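Local atomic coordinates of KmHsv2 (PDB entry 3VU4), a protein that probably binds phosphoinositides as an Atg18-related seven-bladed beta-propeller of the PROPPIN family, with a likely role in protein transport. Residues S318-W323 against I329-V334; F112-V115 against V120-V123. All blocks are in the same frame, centred on the assembly; numbering follows the deposited sequence.

From the N terminus, the chain builds seven four-stranded antiparallel blades in succession, starting with strand 24-27, and the two contacts are hairpins in two of them. Contact 2 comes first: 112-115 pairs with 120-123 in the third blade, and a tight turn closes it. Much later, in the last blade, contact 1 joins 318-323 to 329-334 across another short turn. The loops follow in series, neither nesting nor crossing. Each ties the second strand of its blade to the third. The contacts lie on opposite sides of the chain's centre, their own centres 30 Å apart, and contact 1 also faces the first blade where the ring closes.

Contact 1. Residues S318-W323 against I329-V334; sequences SLVVVW and IETFKV
Leu319 and Phe332 form a hydrogen-bonded antiparallel pair, as do Val321 and Glu330, so four main-chain bonds join the strands. Phe332 N gives Leu319 O a nearly straight bond of 2.7 Å, the N-H pointing at the acceptor at 175°, while Val321 N and Glu330 O lie 2.9 Å apart. The non-hydrogen-bonded pairs that alternate with these, Ser318-Lys333, Val320-Thr331 and Val322-Ile329, bring their alpha carbons closer together.

A side-chain hydrogen bond ends the ladder: the indole NE1 of Trp323 meets OE1 of Glu330 at 3.0 Å. The oxygen lies near the ring plane, but the nitrogen comes to the carboxylate from well above its plane, with ring and carboxylate turned 49° apart. The other oxygen, OE2, is in a salt bridge with Arg350 of strand 342-352. An alanine in place of Glu330 would probably leave the indole N-H without this acceptor and the Arg350 guanidinium without its carboxylate mate.

These are the second and third strands of the last propeller blade, between strands 310-313 and 342-352. Val320 and Val322 also pack on Phe27 of the first blade, where the ring closes.

Apolar contacts form on both faces of the hairpin. With CG1 of Ile329 anti to the backbone N (chi1 179°), its CD1 reaches between Val320 and Val322, 3.9 Å from Val320 CB and equally far from Val322 CG2. On the other face Val321 CG2 approaches CE1 of the Phe332 ring obliquely at 3.6 Å, while within its own strand Val321 CG1 lies over one face of the Trp323 indole, toward the rim.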
ATOM      1  N   SER A 318      -3.997  14.563   4.036  1.00 42.63           N
ATOM      2  CA  SER A 318      -2.697  14.275   4.648  1.00 43.92           C
ATOM      3  C   SER A 318      -2.234  12.837   4.479  1.00 42.77           C
ATOM      4  O   SER A 318      -3.048  11.915   4.428  1.00 43.48           O
ATOM      5  CB  SER A 318      -2.718  14.609   6.142  1.00 42.34           C
ATOM      6  OG  SER A 318      -2.791  16.009   6.323  1.00 47.67           O
ATOM      7  N   LEU A 319      -0.919  12.657   4.394  1.00 39.57           N
ATOM      8  CA  LEU A 319      -0.342  11.332   4.261  1.00 38.18           C
ATOM      9  C   LEU A 319       1.005  11.281   4.973  1.00 38.21           C
ATOM     10  O   LEU A 319       1.631  12.314   5.226  1.00 37.02           O
ATOM     11  CB  LEU A 319      -0.189  10.967   2.782  1.00 34.69           C
ATOM     12  CG  LEU A 319       0.751  11.803   1.922  1.00 33.45           C
ATOM     13  CD1 LEU A 319       2.139  11.225   2.016  1.00 32.76           C
ATOM     14  CD2 LEU A 319       0.285  11.797   0.469  1.00 30.88           C
ATOM     15  N   VAL A 320       1.432  10.075   5.324  1.00 37.16           N
ATOM     16  CA  VAL A 320       2.703   9.897   6.005  1.00 35.70           C
ATOM     17  C   VAL A 320       3.666   9.102   5.141  1.00 36.46           C
ATOM     18  O   VAL A 320       3.265   8.308   4.284  1.00 36.15           O
ATOM     19  CB  VAL A 320       2.552   9.142   7.353  1.00 33.80           C
ATOM     20  CG1 VAL A 320       1.721   9.939   8.313  1.00 30.69           C
ATOM     21  CG2 VAL A 320       1.941   7.777   7.123  1.00 33.81           C
ATOM     22  N   VAL A 321       4.948   9.342   5.365  1.00 36.76           N
ATOM     23  CA  VAL A 321       5.992   8.642   4.644  1.00 35.67           C
ATOM     24  C   VAL A 321       6.891   8.072   5.730  1.00 36.65           C
ATOM     25  O   VAL A 321       7.302   8.792   6.651  1.00 37.57           O
ATOM     26  CB  VAL A 321       6.786   9.596   3.745  1.00 33.60           C
ATOM     27  CG1 VAL A 321       7.979   8.863   3.132  1.00 33.01           C
ATOM     28  CG2 VAL A 321       5.871  10.142   2.642  1.00 32.31           C
ATOM     29  N   VAL A 322       7.150   6.773   5.651  1.00 34.04           N
ATOM     30  CA  VAL A 322       8.002   6.126   6.632  1.00 34.09           C
ATOM     31  C   VAL A 322       9.308   5.675   5.980  1.00 34.01           C
ATOM     32  O   VAL A 322       9.304   4.947   4.977  1.00 32.21           O
ATOM     33  CB  VAL A 322       7.295   4.917   7.262  1.00 34.12           C
ATOM     34  CG1 VAL A 322       8.182   4.286   8.346  1.00 33.35           C
ATOM     35  CG2 VAL A 322       5.975   5.361   7.844  1.00 32.96           C
ATOM     36  N   TRP A 323      10.419   6.134   6.548  1.00 32.90           N
ATOM     37  CA  TRP A 323      11.739   5.785   6.045  1.00 34.04           C
ATOM     38  C   TRP A 323      12.333   4.730   6.971  1.00 35.50           C
ATOM     39  O   TRP A 323      12.707   5.038   8.104  1.00 37.17           O
ATOM     40  CB  TRP A 323      12.634   7.020   6.028  1.00 31.40           C
ATOM     41  CG  TRP A 323      12.075   8.164   5.248  1.00 33.01           C
ATOM     42  CD1 TRP A 323      11.414   9.264   5.745  1.00 32.20           C
ATOM     43  CD2 TRP A 323      12.127   8.335   3.824  1.00 32.94           C
ATOM     44  NE1 TRP A 323      11.061  10.105   4.712  1.00 33.68           N
ATOM     45  CE2 TRP A 323      11.484   9.561   3.528  1.00 32.28           C
ATOM     46  CE3 TRP A 323      12.653   7.569   2.772  1.00 31.79           C
ATOM     47  CZ2 TRP A 323      11.358  10.040   2.219  1.00 31.90           C
ATOM     48  CZ3 TRP A 323      12.524   8.047   1.470  1.00 31.94           C
ATOM     49  CH2 TRP A 323      11.881   9.272   1.207  1.00 30.95           C
ATOM     50  N   ILE A 329       9.225   9.183  10.501  1.00 38.07           N
ATOM     51  CA  ILE A 329       7.924   9.285   9.864  1.00 37.64           C
ATOM     52  C   ILE A 329       7.534  10.748   9.695  1.00 37.55           C
ATOM     53  O   ILE A 329       7.414  11.508  10.661  1.00 35.83           O
ATOM     54  CB  ILE A 329       6.830   8.516  10.652  1.00 38.92           C
ATOM     55  CG1 ILE A 329       5.487   8.677   9.942  1.00 40.97           C
ATOM     56  CG2 ILE A 329       6.752   9.005  12.089  1.00 39.36           C
ATOM     57  CD1 ILE A 329       4.399   7.779  10.471  1.00 42.83           C
ATOM     58  N   GLU A 330       7.360  11.131   8.439  1.00 37.88           N
ATOM     59  CA  GLU A 330       7.003  12.492   8.070  1.00 37.92           C
ATOM     60  C   GLU A 330       5.545  12.607   7.644  1.00 37.40           C
ATOM     61  O   GLU A 330       5.044  11.780   6.888  1.00 38.76           O
ATOM     62  CB  GLU A 330       7.930  12.952   6.944  1.00 37.93           C
ATOM     63  CG  GLU A 330       9.285  13.404   7.447  1.00 38.98           C
ATOM     64  CD  GLU A 330      10.418  13.002   6.543  1.00 38.32           C
ATOM     65  OE1 GLU A 330      10.200  12.897   5.324  1.00 38.50           O
ATOM     66  OE2 GLU A 330      11.538  12.808   7.058  1.00 41.13           O
ATOM     67  N   THR A 331       4.871  13.640   8.133  1.00 37.26           N
ATOM     68  CA  THR A 331       3.471  13.870   7.815  1.00 36.45           C
ATOM     69  C   THR A 331       3.349  15.024   6.829  1.00 38.37           C
ATOM     70  O   THR A 331       3.810  16.135   7.103  1.00 39.11           O
ATOM     71  CB  THR A 331       2.686  14.190   9.092  1.00 36.55           C
ATOM     72  OG1 THR A 331       2.787  13.079   9.988  1.00 36.52           O
ATOM     73  CG2 THR A 331       1.224  14.450   8.785  1.00 33.98           C
ATOM     74  N   PHE A 332       2.737  14.763   5.677  1.00 38.50           N
ATOM     75  CA  PHE A 332       2.578  15.794   4.655  1.00 39.63           C
ATOM     76  C   PHE A 332       1.119  16.187   4.444  1.00 40.91           C
ATOM     77  O   PHE A 332       0.204  15.401   4.685  1.00 41.83           O
ATOM     78  CB  PHE A 332       3.176  15.325   3.321  1.00 37.34           C
ATOM     79  CG  PHE A 332       4.643  14.985   3.393  1.00 36.92           C
ATOM     80  CD1 PHE A 332       5.069  13.761   3.918  1.00 36.67           C
ATOM     81  CD2 PHE A 332       5.604  15.894   2.955  1.00 35.44           C
ATOM     82  CE1 PHE A 332       6.435  13.448   4.004  1.00 35.85           C
ATOM     83  CE2 PHE A 332       6.972  15.592   3.037  1.00 37.44           C
ATOM     84  CZ  PHE A 332       7.388  14.362   3.564  1.00 34.48           C
ATOM     85  N   LYS A 333       0.909  17.408   3.980  1.00 42.91           N
ATOM     86  CA  LYS A 333      -0.434  17.912   3.732  1.00 45.13           C
ATOM     87  C   LYS A 333      -0.516  18.382   2.278  1.00 45.58           C
ATOM     88  O   LYS A 333       0.396  19.050   1.776  1.00 45.06           O
ATOM     89  CB  LYS A 333      -0.721  19.077   4.682  1.00 48.98           C
ATOM     90  CG  LYS A 333      -2.050  19.025   5.435  1.00 54.23           C
ATOM     91  CD  LYS A 333      -3.209  19.527   4.597  1.00 58.07           C
ATOM     92  CE  LYS A 333      -4.323  20.106   5.479  1.00 60.99           C
ATOM     93  NZ  LYS A 333      -4.982  19.105   6.368  1.00 62.07           N
ATOM     94  N   VAL A 334      -1.592  18.003   1.597  1.00 46.07           N
ATOM     95  CA  VAL A 334      -1.805  18.411   0.212  1.00 45.85           C
ATOM     96  C   VAL A 334      -2.849  19.521   0.285  1.00 46.35           C
ATOM     97  O   VAL A 334      -3.953  19.314   0.785  1.00 48.06           O
ATOM     98  CB  VAL A 334      -2.323  17.241  -0.648  1.00 44.97           C
ATOM     99  CG1 VAL A 334      -2.466  17.682  -2.087  1.00 43.79           C
ATOM    100  CG2 VAL A 334      -1.364  16.069  -0.557  1.00 43.70           C
TER

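Contact 2. Residues F112-V115 against V120-V123; sequences FIVV and VISV
Phe112 meets Val123 through its CB, which sits 3.6 Å from Val123 CG1; the same methyl approaches the start of the phenyl ring obliquely. CG1 of Val123 lies anti to its own backbone N (chi1 -167°), the branch that reaches this neighbour. At Ile113 the main chain makes the contact: its carbonyl O receives a long CA-H...O contact from Val123 CA, and its backbone is also hydrogen-bonded to Phe124.

Val114 stands opposite Val123 in a non-hydrogen-bonded antiparallel pair, and its two methyls divide the work. CG1 crosses to Ile121 CG2 at 3.7 Å, whereas CG2 meets Val123 CG1 more loosely, at 4.3 Å. Val115 then pairs with Ser122 through two main-chain hydrogen bonds. Val115 N reaches Ser122 O at 2.8 Å, and Ser122 N reaches Val115 O at 2.7 Å in a nearly straight bond (172° at the hydrogen). The hydroxyl of Ser122 bonds to Asp136 and to Tyr117, so this buried polar side chain has partners beyond the pair.

The hairpin forms the middle of the third propeller blade, with strand 103-108 along one edge and strand 137-139 along the other. The modelled chain has no helix, so the neighbours are all strands and loops. Phe112 and Val114 pack on Phe145, and Ile121 on Cys143, both of strand 142-146 in the next blade, while Val115 rests on Val103 and Leu106 of its own blade's first strand.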
ATOM      1  N   PHE A 112      -9.435 -14.480   6.305  1.00 63.93           N
ATOM      2  CA  PHE A 112      -8.357 -15.166   5.604  1.00 61.57           C
ATOM      3  C   PHE A 112      -6.930 -14.755   5.937  1.00 58.85           C
ATOM      4  O   PHE A 112      -6.681 -13.732   6.578  1.00 58.70           O
ATOM      5  CB  PHE A 112      -8.545 -14.973   4.106  1.00 62.17           C
ATOM      6  CG  PHE A 112      -9.968 -15.012   3.671  1.00 64.43           C
ATOM      7  CD1 PHE A 112     -10.595 -16.222   3.413  1.00 65.04           C
ATOM      8  CD2 PHE A 112     -10.690 -13.834   3.523  1.00 65.79           C
ATOM      9  CE1 PHE A 112     -11.924 -16.261   3.009  1.00 65.85           C
ATOM     10  CE2 PHE A 112     -12.020 -13.860   3.119  1.00 67.22           C
ATOM     11  CZ  PHE A 112     -12.639 -15.079   2.861  1.00 66.63           C
ATOM     12  N   ILE A 113      -6.003 -15.590   5.473  1.00 54.26           N
ATOM     13  CA  ILE A 113      -4.575 -15.366   5.606  1.00 50.09           C
ATOM     14  C   ILE A 113      -4.044 -15.656   4.207  1.00 48.99           C
ATOM     15  O   ILE A 113      -3.920 -16.815   3.820  1.00 49.09           O
ATOM     16  CB  ILE A 113      -3.903 -16.342   6.587  1.00 47.56           C
ATOM     17  CG1 ILE A 113      -4.485 -16.174   7.988  1.00 46.93           C
ATOM     18  CG2 ILE A 113      -2.405 -16.071   6.628  1.00 44.78           C
ATOM     19  CD1 ILE A 113      -3.826 -17.059   9.038  1.00 44.09           C
ATOM     20  N   VAL A 114      -3.763 -14.610   3.436  1.00 46.30           N
ATOM     21  CA  VAL A 114      -3.256 -14.795   2.080  1.00 45.23           C
ATOM     22  C   VAL A 114      -1.732 -14.886   2.146  1.00 45.03           C
ATOM     23  O   VAL A 114      -1.088 -14.039   2.768  1.00 45.92           O
ATOM     24  CB  VAL A 114      -3.691 -13.618   1.160  1.00 44.68           C
ATOM     25  CG1 VAL A 114      -3.240 -13.868  -0.262  1.00 40.94           C
ATOM     26  CG2 VAL A 114      -5.208 -13.448   1.214  1.00 42.45           C
ATOM     27  N   VAL A 115      -1.168 -15.916   1.513  1.00 43.43           N
ATOM     28  CA  VAL A 115       0.284 -16.148   1.517  1.00 43.98           C
ATOM     29  C   VAL A 115       0.828 -16.562   0.140  1.00 44.41           C
ATOM     30  O   VAL A 115       0.352 -17.535  -0.448  1.00 46.14           O
ATOM     31  CB  VAL A 115       0.666 -17.283   2.518  1.00 42.85           C
ATOM     32  CG1 VAL A 115       2.176 -17.464   2.557  1.00 40.33           C
ATOM     33  CG2 VAL A 115       0.122 -16.974   3.903  1.00 42.85           C
ATOM     34  N   VAL A 120       2.936 -19.177  -6.413  1.00 48.22           N
ATOM     35  CA  VAL A 120       1.664 -19.652  -5.894  1.00 47.80           C
ATOM     36  C   VAL A 120       1.095 -18.724  -4.814  1.00 48.12           C
ATOM     37  O   VAL A 120       1.839 -18.097  -4.059  1.00 48.87           O
ATOM     38  CB  VAL A 120       1.837 -21.061  -5.273  1.00 48.09           C
ATOM     39  CG1 VAL A 120       0.519 -21.553  -4.695  1.00 46.00           C
ATOM     40  CG2 VAL A 120       2.369 -22.026  -6.319  1.00 47.30           C
ATOM     41  N   ILE A 121      -0.229 -18.631  -4.751  1.00 46.16           N
ATOM     42  CA  ILE A 121      -0.879 -17.843  -3.715  1.00 45.74           C
ATOM     43  C   ILE A 121      -1.785 -18.820  -2.980  1.00 47.21           C
ATOM     44  O   ILE A 121      -2.584 -19.515  -3.610  1.00 48.75           O
ATOM     45  CB  ILE A 121      -1.757 -16.709  -4.283  1.00 44.63           C
ATOM     46  CG1 ILE A 121      -0.906 -15.729  -5.092  1.00 43.17           C
ATOM     47  CG2 ILE A 121      -2.450 -15.979  -3.138  1.00 41.56           C
ATOM     48  CD1 ILE A 121      -1.684 -14.568  -5.665  1.00 40.68           C
ATOM     49  N   SER A 122      -1.651 -18.895  -1.661  1.00 48.17           N
ATOM     50  CA  SER A 122      -2.483 -19.798  -0.863  1.00 48.52           C
ATOM     51  C   SER A 122      -3.304 -19.032   0.153  1.00 49.70           C
ATOM     52  O   SER A 122      -2.806 -18.138   0.833  1.00 50.24           O
ATOM     53  CB  SER A 122      -1.627 -20.841  -0.132  1.00 47.31           C
ATOM     54  OG  SER A 122      -1.116 -21.814  -1.027  1.00 44.73           O
ATOM     55  N   VAL A 123      -4.575 -19.378   0.257  1.00 51.25           N
ATOM     56  CA  VAL A 123      -5.424 -18.702   1.213  1.00 53.68           C
ATOM     57  C   VAL A 123      -5.813 -19.696   2.295  1.00 55.50           C
ATOM     58  O   VAL A 123      -6.461 -20.701   2.019  1.00 58.15           O
ATOM     59  CB  VAL A 123      -6.704 -18.145   0.542  1.00 52.36           C
ATOM     60  CG1 VAL A 123      -7.401 -17.182   1.483  1.00 51.32           C
ATOM     61  CG2 VAL A 123      -6.352 -17.445  -0.763  1.00 52.22           C
TER